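Local coordinates for lipoprotein (Colwellia psychrerythraea, PDB 3O0Y), which is of uncertain function but belongs to an uncharacterised bacterial family grouped with the metallopeptidase clan, consistent with a membrane-anchored, possibly peptidase-like lipoprotein, at residues N364-E369 and F430-L435; T436-N441 and Y476-A481; H445-L450 and N467-G472. All coordinates share one frame; numbering follows the deposited sequence.

Interaction 1: N364-E369 and F430-L435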
loop_
_atom_site.group_PDB
_atom_site.type_symbol
_atom_site.label_atom_id
_atom_site.label_comp_id
_atom_site.label_asym_id
_atom_site.label_seq_id
_atom_site.Cartn_x
_atom_site.Cartn_y
_atom_site.Cartn_z
ATOM N N ASN A 364 -17.642 1.028 13.164
ATOM C CA ASN A 364 -18.764 0.931 12.288
ATOM C C ASN A 364 -19.661 2.185 12.389
ATOM O O ASN A 364 -20.140 2.683 11.384
ATOM C CB ASN A 364 -19.520 -0.424 12.448
ATOM C CG ASN A 364 -18.720 -1.607 11.788
ATOM O OD1 ASN A 364 -18.587 -1.566 10.619
ATOM N ND2 ASN A 364 -17.930 -2.449 12.574
ATOM N N GLY A 365 -19.864 2.711 13.584
ATOM C CA GLY A 365 -20.587 3.922 13.773
ATOM C C GLY A 365 -19.911 5.130 13.119
ATOM O O GLY A 365 -20.603 6.012 12.547
ATOM N N TYR A 366 -18.591 5.184 13.205
ATOM C CA TYR A 366 -17.884 6.288 12.577
ATOM C C TYR A 366 -18.100 6.285 11.066
ATOM O O TYR A 366 -18.229 7.373 10.450
ATOM C CB TYR A 366 -16.390 6.310 12.888
ATOM C CG TYR A 366 -15.988 6.445 14.340
ATOM C CD1 TYR A 366 -16.763 7.163 15.244
ATOM C CD2 TYR A 366 -14.836 5.822 14.806
ATOM C CE1 TYR A 366 -16.390 7.240 16.579
ATOM C CE2 TYR A 366 -14.431 5.916 16.138
ATOM C CZ TYR A 366 -15.229 6.628 17.030
ATOM O OH TYR A 366 -14.884 6.779 18.379
ATOM N N ILE A 367 -17.995 5.106 10.450
ATOM C CA ILE A 367 -18.179 4.969 8.963
ATOM C C ILE A 367 -19.557 5.419 8.595
ATOM O O ILE A 367 -19.711 6.223 7.663
ATOM C CB ILE A 367 -17.904 3.549 8.480
ATOM C CG1 ILE A 367 -16.480 3.206 8.772
ATOM C CG2 ILE A 367 -18.225 3.419 6.940
ATOM C CD1 ILE A 367 -16.137 1.759 8.472
ATOM N N THR A 368 -20.587 4.951 9.308
ATOM C CA THR A 368 -21.953 5.275 8.981
ATOM C C THR A 368 -22.198 6.784 9.048
ATOM O O THR A 368 -22.878 7.367 8.153
ATOM C CB THR A 368 -22.930 4.501 9.934
ATOM O OG1 THR A 368 -22.680 3.108 9.746
ATOM C CG2 THR A 368 -24.390 4.863 9.667
ATOM N N GLU A 369 -21.751 7.390 10.147
ATOM C CA GLU A 369 -21.962 8.802 10.355
ATOM C C GLU A 369 -21.269 9.641 9.272
ATOM O O GLU A 369 -21.864 10.533 8.724
ATOM C CB GLU A 369 -21.493 9.199 11.745
ATOM C CG GLU A 369 -21.536 10.695 12.027
ATOM C CD GLU A 369 -20.815 11.006 13.392
ATOM O OE1 GLU A 369 -19.661 10.486 13.687
ATOM O OE2 GLU A 369 -21.470 11.701 14.192
ATOM N N PHE A 430 -8.748 7.978 21.073
ATOM C CA PHE A 430 -8.575 9.292 20.370
ATOM C C PHE A 430 -7.910 9.178 18.999
ATOM O O PHE A 430 -7.807 10.156 18.293
ATOM C CB PHE A 430 -7.823 10.282 21.247
ATOM C CG PHE A 430 -6.475 9.822 21.739
ATOM C CD1 PHE A 430 -5.394 9.760 20.892
ATOM C CD2 PHE A 430 -6.276 9.528 23.085
ATOM C CE1 PHE A 430 -4.159 9.401 21.322
ATOM C CE2 PHE A 430 -5.006 9.137 23.560
ATOM C CZ PHE A 430 -3.950 9.085 22.710
ATOM N N GLY A 431 -7.416 7.983 18.648
ATOM C CA GLY A 431 -6.821 7.780 17.331
ATOM C C GLY A 431 -7.656 7.028 16.311
ATOM O O GLY A 431 -7.289 6.929 15.125
ATOM N N LEU A 432 -8.794 6.506 16.751
ATOM C CA LEU A 432 -9.578 5.641 15.895
ATOM C C LEU A 432 -10.388 6.338 14.813
ATOM O O LEU A 432 -10.575 5.755 13.747
ATOM C CB LEU A 432 -10.439 4.747 16.757
ATOM C CG LEU A 432 -11.219 3.624 16.095
ATOM C CD1 LEU A 432 -10.270 2.645 15.380
ATOM C CD2 LEU A 432 -12.084 2.818 17.210
ATOM N N LYS A 433 -10.942 7.517 15.083
ATOM C CA LYS A 433 -11.687 8.221 14.047
ATOM C C LYS A 433 -10.771 8.498 12.867
ATOM O O LYS A 433 -11.091 8.129 11.715
ATOM C CB LYS A 433 -12.285 9.542 14.574
ATOM C CG LYS A 433 -13.590 9.419 15.271
ATOM C CD LYS A 433 -14.091 10.867 15.653
ATOM C CE LYS A 433 -15.376 10.884 16.363
ATOM N NZ LYS A 433 -15.752 12.232 16.882
ATOM N N THR A 434 -9.570 9.065 13.115
ATOM C CA THR A 434 -8.751 9.466 11.977
ATOM C C THR A 434 -8.331 8.261 11.148
ATOM O O THR A 434 -8.296 8.303 9.908
ATOM C CB THR A 434 -7.590 10.385 12.376
ATOM O OG1 THR A 434 -7.234 11.162 11.205
ATOM C CG2 THR A 434 -6.400 9.595 12.986
ATOM N N LEU A 435 -8.030 7.154 11.837
ATOM C CA LEU A 435 -7.645 5.904 11.138
ATOM C C LEU A 435 -8.802 5.437 10.277
ATOM O O LEU A 435 -8.621 4.999 9.132
ATOM C CB LEU A 435 -7.235 4.859 12.116
ATOM C CG LEU A 435 -6.826 3.520 11.516
ATOM C CD1 LEU A 435 -5.527 3.775 10.658
ATOM C CD2 LEU A 435 -6.596 2.496 12.628
HETATM O O HOH W 1 -18.264 12.490 14.871
#

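Interaction 2: T436-N441 and Y476-A481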
loop_
_atom_site.group_PDB
_atom_site.type_symbol
_atom_site.label_atom_id
_atom_site.label_comp_id
_atom_site.label_asym_id
_atom_site.label_seq_id
_atom_site.Cartn_x
_atom_site.Cartn_y
_atom_site.Cartn_z
ATOM N N THR A 436 -10.003 5.550 10.829
ATOM C CA THR A 436 -11.184 5.059 10.164
ATOM C C THR A 436 -11.548 5.914 8.925
ATOM O O THR A 436 -11.980 5.380 7.851
ATOM C CB THR A 436 -12.340 4.952 11.146
ATOM O OG1 THR A 436 -12.015 4.006 12.186
ATOM C CG2 THR A 436 -13.651 4.640 10.456
ATOM N N TYR A 437 -11.326 7.229 9.036
ATOM C CA TYR A 437 -11.485 8.076 7.873
ATOM C C TYR A 437 -10.474 7.841 6.819
ATOM O O TYR A 437 -10.780 7.875 5.604
ATOM C CB TYR A 437 -11.582 9.549 8.284
ATOM C CG TYR A 437 -12.629 9.873 9.336
ATOM C CD1 TYR A 437 -13.870 9.229 9.397
ATOM C CD2 TYR A 437 -12.370 10.808 10.333
ATOM C CE1 TYR A 437 -14.757 9.496 10.357
ATOM C CE2 TYR A 437 -13.290 11.114 11.256
ATOM C CZ TYR A 437 -14.478 10.460 11.304
ATOM O OH TYR A 437 -15.396 10.718 12.339
ATOM N N HIS A 438 -9.231 7.579 7.227
ATOM C CA HIS A 438 -8.157 7.293 6.337
ATOM C C HIS A 438 -8.356 6.009 5.545
ATOM O O HIS A 438 -8.198 6.017 4.301
ATOM C CB HIS A 438 -6.928 7.139 7.180
ATOM C CG HIS A 438 -5.678 6.873 6.406
ATOM N ND1 HIS A 438 -5.304 5.642 5.967
ATOM C CD2 HIS A 438 -4.769 7.738 5.874
ATOM C CE1 HIS A 438 -4.115 5.695 5.409
ATOM N NE2 HIS A 438 -3.802 6.971 5.242
ATOM N N GLU A 439 -8.809 4.956 6.228
ATOM C CA GLU A 439 -8.892 3.628 5.606
ATOM C C GLU A 439 -10.145 3.448 4.799
ATOM O O GLU A 439 -10.174 2.747 3.756
ATOM C CB GLU A 439 -8.724 2.528 6.630
ATOM C CG GLU A 439 -7.363 2.461 7.399
ATOM C CD GLU A 439 -6.150 2.227 6.579
ATOM O OE1 GLU A 439 -6.240 2.048 5.377
ATOM O OE2 GLU A 439 -5.071 2.249 7.207
ATOM N N ALA A 440 -11.226 3.974 5.319
ATOM C CA ALA A 440 -12.538 3.768 4.720
ATOM C C ALA A 440 -13.014 5.005 4.001
ATOM O O ALA A 440 -12.518 5.241 2.884
ATOM C CB ALA A 440 -13.515 3.171 5.722
ATOM N N ASN A 441 -14.018 5.725 4.495
ATOM C CA ASN A 441 -14.559 6.887 3.896
ATOM C C ASN A 441 -14.270 8.161 4.726
ATOM O O ASN A 441 -14.424 8.133 5.947
ATOM C CB ASN A 441 -16.062 6.752 3.821
ATOM C CG ASN A 441 -16.478 5.537 2.941
ATOM O OD1 ASN A 441 -15.696 5.109 2.037
ATOM N ND2 ASN A 441 -17.672 5.051 3.152
ATOM N N TYR A 476 -5.417 13.854 3.018
ATOM C CA TYR A 476 -6.319 14.983 2.772
ATOM C C TYR A 476 -7.713 14.707 3.314
ATOM O O TYR A 476 -8.283 15.611 3.933
ATOM C CB TYR A 476 -6.336 15.343 1.281
ATOM C CG TYR A 476 -7.438 16.266 0.883
ATOM C CD1 TYR A 476 -7.301 17.634 0.999
ATOM C CD2 TYR A 476 -8.589 15.789 0.332
ATOM C CE1 TYR A 476 -8.388 18.502 0.675
ATOM C CE2 TYR A 476 -9.659 16.637 0.000
ATOM C CZ TYR A 476 -9.526 17.993 0.108
ATOM O OH TYR A 476 -10.666 18.808 -0.156
ATOM N N SER A 477 -8.244 13.475 3.118
ATOM C CA SER A 477 -9.571 12.978 3.592
ATOM C C SER A 477 -9.704 13.186 5.085
ATOM O O SER A 477 -10.785 13.569 5.578
ATOM C CB SER A 477 -9.700 11.403 3.413
ATOM O OG SER A 477 -9.971 11.377 2.064
ATOM N N GLU A 478 -8.635 12.919 5.794
ATOM C CA GLU A 478 -8.622 13.056 7.244
ATOM C C GLU A 478 -8.858 14.511 7.675
ATOM O O GLU A 478 -9.517 14.772 8.698
ATOM C CB GLU A 478 -7.321 12.511 7.844
ATOM C CG GLU A 478 -7.149 10.958 7.735
ATOM C CD GLU A 478 -5.776 10.499 8.214
ATOM O OE1 GLU A 478 -5.542 10.451 9.476
ATOM O OE2 GLU A 478 -4.915 10.151 7.364
ATOM N N GLN A 479 -8.315 15.431 6.892
ATOM C CA GLN A 479 -8.528 16.863 7.158
ATOM C C GLN A 479 -9.908 17.283 6.751
ATOM O O GLN A 479 -10.576 18.011 7.470
ATOM C CB GLN A 479 -7.502 17.774 6.468
ATOM C CG GLN A 479 -7.759 19.239 6.755
ATOM C CD GLN A 479 -6.614 20.087 6.172
ATOM O OE1 GLN A 479 -5.434 19.776 6.420
ATOM N NE2 GLN A 479 -6.950 21.144 5.471
ATOM N N VAL A 480 -10.371 16.823 5.589
ATOM C CA VAL A 480 -11.734 17.103 5.185
ATOM C C VAL A 480 -12.746 16.601 6.232
ATOM O O VAL A 480 -13.754 17.255 6.455
ATOM C CB VAL A 480 -12.093 16.460 3.821
ATOM C CG1 VAL A 480 -13.652 16.702 3.508
ATOM C CG2 VAL A 480 -11.326 17.167 2.733
ATOM N N ALA A 481 -12.511 15.423 6.864
ATOM C CA ALA A 481 -13.444 14.926 7.880
ATOM C C ALA A 481 -13.561 15.972 9.013
ATOM O O ALA A 481 -14.658 16.212 9.523
ATOM C CB ALA A 481 -12.952 13.586 8.411
#

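Interaction 3: H445-L450 and N467-G472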
loop_
_atom_site.group_PDB
_atom_site.type_symbol
_atom_site.label_atom_id
_atom_site.label_comp_id
_atom_site.label_asym_id
_atom_site.label_seq_id
_atom_site.Cartn_x
_atom_site.Cartn_y
_atom_site.Cartn_z
ATOM N N HIS A 445 -11.129 3.679 0.758
ATOM C CA HIS A 445 -12.239 2.954 0.136
ATOM C C HIS A 445 -12.996 3.854 -0.851
ATOM O O HIS A 445 -13.250 3.496 -2.018
ATOM C CB HIS A 445 -13.203 2.368 1.174
ATOM C CG HIS A 445 -14.389 1.720 0.515
ATOM N ND1 HIS A 445 -14.253 0.531 -0.174
ATOM C CD2 HIS A 445 -15.652 2.169 0.266
ATOM C CE1 HIS A 445 -15.421 0.233 -0.752
ATOM N NE2 HIS A 445 -16.288 1.221 -0.524
ATOM N N TRP A 446 -13.340 5.067 -0.423
ATOM C CA TRP A 446 -14.128 5.938 -1.242
ATOM C C TRP A 446 -13.355 6.206 -2.564
ATOM O O TRP A 446 -13.931 6.141 -3.647
ATOM C CB TRP A 446 -14.467 7.221 -0.494
ATOM C CG TRP A 446 -15.608 8.017 -1.084
ATOM C CD1 TRP A 446 -15.512 9.166 -1.826
ATOM C CD2 TRP A 446 -16.994 7.794 -0.872
ATOM N NE1 TRP A 446 -16.750 9.652 -2.092
ATOM C CE2 TRP A 446 -17.683 8.829 -1.540
ATOM C CE3 TRP A 446 -17.722 6.818 -0.181
ATOM C CZ2 TRP A 446 -19.064 8.927 -1.543
ATOM C CZ3 TRP A 446 -19.080 6.929 -0.191
ATOM C CH2 TRP A 446 -19.743 7.997 -0.808
ATOM N N GLN A 447 -12.070 6.478 -2.442
ATOM C CA GLN A 447 -11.243 6.857 -3.596
ATOM C C GLN A 447 -11.021 5.685 -4.509
ATOM O O GLN A 447 -11.338 5.774 -5.723
ATOM C CB GLN A 447 -9.939 7.468 -3.141
ATOM C CG GLN A 447 -8.958 7.839 -4.206
ATOM C CD GLN A 447 -8.096 6.688 -4.605
ATOM O OE1 GLN A 447 -7.277 6.221 -3.832
ATOM N NE2 GLN A 447 -8.168 6.322 -5.923
ATOM N N ILE A 448 -10.574 4.575 -3.930
ATOM C CA ILE A 448 -10.275 3.361 -4.766
ATOM C C ILE A 448 -11.525 2.819 -5.471
ATOM O O ILE A 448 -11.517 2.477 -6.636
ATOM C CB ILE A 448 -9.588 2.304 -3.902
ATOM C CG1 ILE A 448 -8.146 2.743 -3.674
ATOM C CG2 ILE A 448 -9.646 0.863 -4.505
ATOM C CD1 ILE A 448 -7.429 1.992 -2.614
ATOM N N ALA A 449 -12.627 2.733 -4.758
ATOM C CA ALA A 449 -13.853 2.287 -5.328
ATOM C C ALA A 449 -14.374 3.193 -6.441
ATOM O O ALA A 449 -14.789 2.722 -7.525
ATOM C CB ALA A 449 -14.939 2.121 -4.177
ATOM N N LEU A 450 -14.295 4.518 -6.241
ATOM C CA LEU A 450 -14.628 5.435 -7.344
ATOM C C LEU A 450 -13.713 5.209 -8.551
ATOM O O LEU A 450 -14.181 5.245 -9.670
ATOM C CB LEU A 450 -14.652 6.898 -6.879
ATOM C CG LEU A 450 -15.851 7.295 -6.055
ATOM C CD1 LEU A 450 -15.628 8.712 -5.396
ATOM C CD2 LEU A 450 -17.203 7.262 -6.924
ATOM N N ASN A 467 1.302 6.342 -5.722
ATOM C CA ASN A 467 1.441 6.451 -4.258
ATOM C C ASN A 467 1.135 7.853 -3.712
ATOM O O ASN A 467 0.490 7.976 -2.664
ATOM C CB ASN A 467 2.900 6.032 -3.903
ATOM C CG ASN A 467 3.145 5.863 -2.447
ATOM O OD1 ASN A 467 2.573 4.990 -1.801
ATOM N ND2 ASN A 467 4.087 6.643 -1.924
ATOM N N ALA A 468 1.636 8.922 -4.357
ATOM C CA ALA A 468 1.448 10.267 -3.855
ATOM C C ALA A 468 -0.017 10.645 -3.954
ATOM O O ALA A 468 -0.589 11.169 -3.008
ATOM C CB ALA A 468 2.347 11.256 -4.580
ATOM N N TYR A 469 -0.646 10.262 -5.030
ATOM C CA TYR A 469 -2.101 10.497 -5.166
ATOM C C TYR A 469 -2.883 9.748 -4.087
ATOM O O TYR A 469 -3.786 10.294 -3.445
ATOM C CB TYR A 469 -2.598 10.119 -6.570
ATOM C CG TYR A 469 -4.079 10.294 -6.741
ATOM C CD1 TYR A 469 -4.625 11.378 -7.344
ATOM C CD2 TYR A 469 -4.911 9.279 -6.326
ATOM C CE1 TYR A 469 -5.994 11.501 -7.491
ATOM C CE2 TYR A 469 -6.281 9.413 -6.415
ATOM C CZ TYR A 469 -6.808 10.479 -7.036
ATOM O OH TYR A 469 -8.197 10.587 -7.173
ATOM N N THR A 470 -2.633 8.465 -4.002
ATOM C CA THR A 470 -3.393 7.521 -3.196
ATOM C C THR A 470 -3.202 7.807 -1.708
ATOM O O THR A 470 -4.218 7.933 -1.001
ATOM C CB THR A 470 -3.106 6.039 -3.554
ATOM O OG1 THR A 470 -3.325 5.871 -4.968
ATOM C CG2 THR A 470 -4.074 5.107 -2.736
ATOM N N GLU A 471 -1.977 7.947 -1.239
ATOM C CA GLU A 471 -1.738 8.245 0.127
ATOM C C GLU A 471 -2.017 9.701 0.438
ATOM O O GLU A 471 -2.550 9.965 1.541
ATOM C CB GLU A 471 -0.289 7.894 0.474
ATOM C CG GLU A 471 0.032 6.469 0.192
ATOM C CD GLU A 471 -0.891 5.422 0.903
ATOM O OE1 GLU A 471 -1.738 5.743 1.806
ATOM O OE2 GLU A 471 -0.801 4.251 0.463
ATOM N N GLY A 472 -1.705 10.630 -0.481
ATOM C CA GLY A 472 -1.994 11.996 -0.270
ATOM C C GLY A 472 -3.493 12.249 -0.177
ATOM O O GLY A 472 -3.947 13.035 0.689
HETATM O O HOH W 2 -6.727 6.786 -1.167
HETATM O O HOH W 3 -9.869 8.094 -7.805
#

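Interaction 1: N364-E369 and F430-L435
The phenol ring of Tyr-366 lies under the side chain of Lys-433, and this CH-pi contact carries most of the interaction. Lys-433 CG sits 3.5 Å from the centroid of the Tyr-366 ring, only 6° off the ring normal, so one methylene stands almost exactly over the middle of the face. The lysine chain then runs on extended, and Lys-433 CE passes 3.8 Å from Tyr-366 CE1. The tyrosine is set for this by its first torsion (chi1 -61°), which places CG anti to the carbonyl carbon and sends the ring across to the second helix. The two side chains meet at about a right angle.

A plain apolar contact adds to it from another direction. Leu-432 CG comes up to the rim of the same ring, near its plane, 3.9 Å from Tyr-366 CE2. Face and edge are thus taken by successive residues of one helix.

The polar part is indirect. A water lies 2.7 Å from Glu-369 OE1 and accepts a bond from Lys-433 NZ at 3.2 Å, while the two charged atoms themselves, Glu-369 OE1 and Lys-433 NZ, stay 5.3 Å apart. The ammonium has its strongest partner in Asp-490, a salt bridge, and also bonds to the carbonyl of Met-486. A glycerol molecule approaches the side chain of Tyr-366.

The whole is helix-on-helix packing, with helix 353-373 laid against the start of helix 432-439, whose other end carries His-438 and Glu-439, probably the counterpart of the His-Glu pair in Peptidase_MA zinc motifs, though the full HExxH is absent.

Interaction 2: T436-N441 and Y476-A481
The backbones come closest at Tyr-437 and Glu-478, whose CA atoms are 5.8 Å apart, just before helix 432-439 breaks: Ala-440 is its first residue to leave helical angles, although Ala-440 N still bonds to Thr-436 O.

Small residues on helix 467-483 allow the approach. Ala-481 points its methyl at Tyr-437, with Ala-481 CB 3.4 Å from Tyr-437 CD2, a tight fit for two carbons, and the methyl meets the ring obliquely. Ser-477 CB comes within 4.3 Å of the carbonyl oxygen Tyr-437 O, while the serine hydroxyl turns back along its own helix to Trp-473 O. Beyond this contact Val-370, Met-486 and Tyr-487 also touch the Tyr-437 side chain.

His-438 and Glu-439 recall the His-Glu pair that opens the HExxH zinc motif in Peptidase_MA clan enzymes, but Pro-442 stands where its second histidine would be, His-444 and His-445 follow, and no metal is modelled. A sulfate ion near the imidazole is consistent with a pocket here.

Glu-478 crosses the histidine obliquely near its CB: Glu-478 CG is 3.9 Å and Glu-478 CD 3.7 Å from His-438 CB, with the carboxylate plane turned 86° from the imidazole. With CG anti to the carbonyl carbon (chi1 -68°), the extended glutamate chain reaches back along helix 432-439, where OE1 hydrogen-bonds to Thr-434 OG1. With an alanine here, the hydroxyl of Thr-434 is likely to lose this partner and a gap to open beside His-438 CB.

Interaction 3: H445-L450 and N467-G472
Gln-447 reaches across to Tyr-469 and Thr-470 with its amide standing nearly upright against the tyrosine ring. Of the two helices involved, 444-452 starts with His-444 and His-445, and 467-483 carries Glu-471; in gluzincin-type relatives a glutamate on a later helix completes the zinc site, and Glu-471 may be the counterpart here, the contact itself being helix packing beside it.

The glutamine leaves its helix with CG anti to the backbone N (chi1 177°) and then bends sharply at the next bond (chi2 -86°), which brings the flat end broadside to the rim of Tyr-469. Amide and ring planes are 89° apart. Gln-447 NE2 and Gln-447 CD each lie 3.7 Å from Tyr-469 CE2, near the ring plane, so the amide is met by the edge of the phenol and not by its face. Leu-588, from helix 580-588, touches both Gln-447 and Tyr-469.

At the other end of the amide, Gln-447 OE1 rests against the methyl of Thr-470, 3.6 Å from Thr-470 CG2, the two side chains crossing at about a right angle. The threonine hydroxyl is engaged elsewhere, with Tyr-466 O on its own helix.

Each polar end of the buried amide has a water partner, which should fix its rotation. One water accepts from Gln-447 NE2 at 3.1 Å and donates to Tyr-469 OH, itself hydrogen-bonded to Val-587 O. A second donates to Gln-447 OE1 at 2.8 Å and, with its other proton, to the backbone oxygen Thr-470 O, also at 2.8 Å.

From the N terminus, interaction 1 comes first: 364-369 meets 430-435 after a 60-residue excursion that holds the three-stranded mixed sheet. It closes before interaction 2 opens, but both use helix 432-439, and they touch through the Thr-434 to Glu-478 bond and where Ile-367 packs on Thr-436. Interaction 2 ties that helix to 476-481 over a 34-residue, largely helical loop. Nested inside it, interaction 3 joins helix 444-452 to the beginning of the same helix 467-483, closing the shortest loop. None of the loops cross. Together they tie helices 353-373, 432-439, 444-452 and 467-483 to one another.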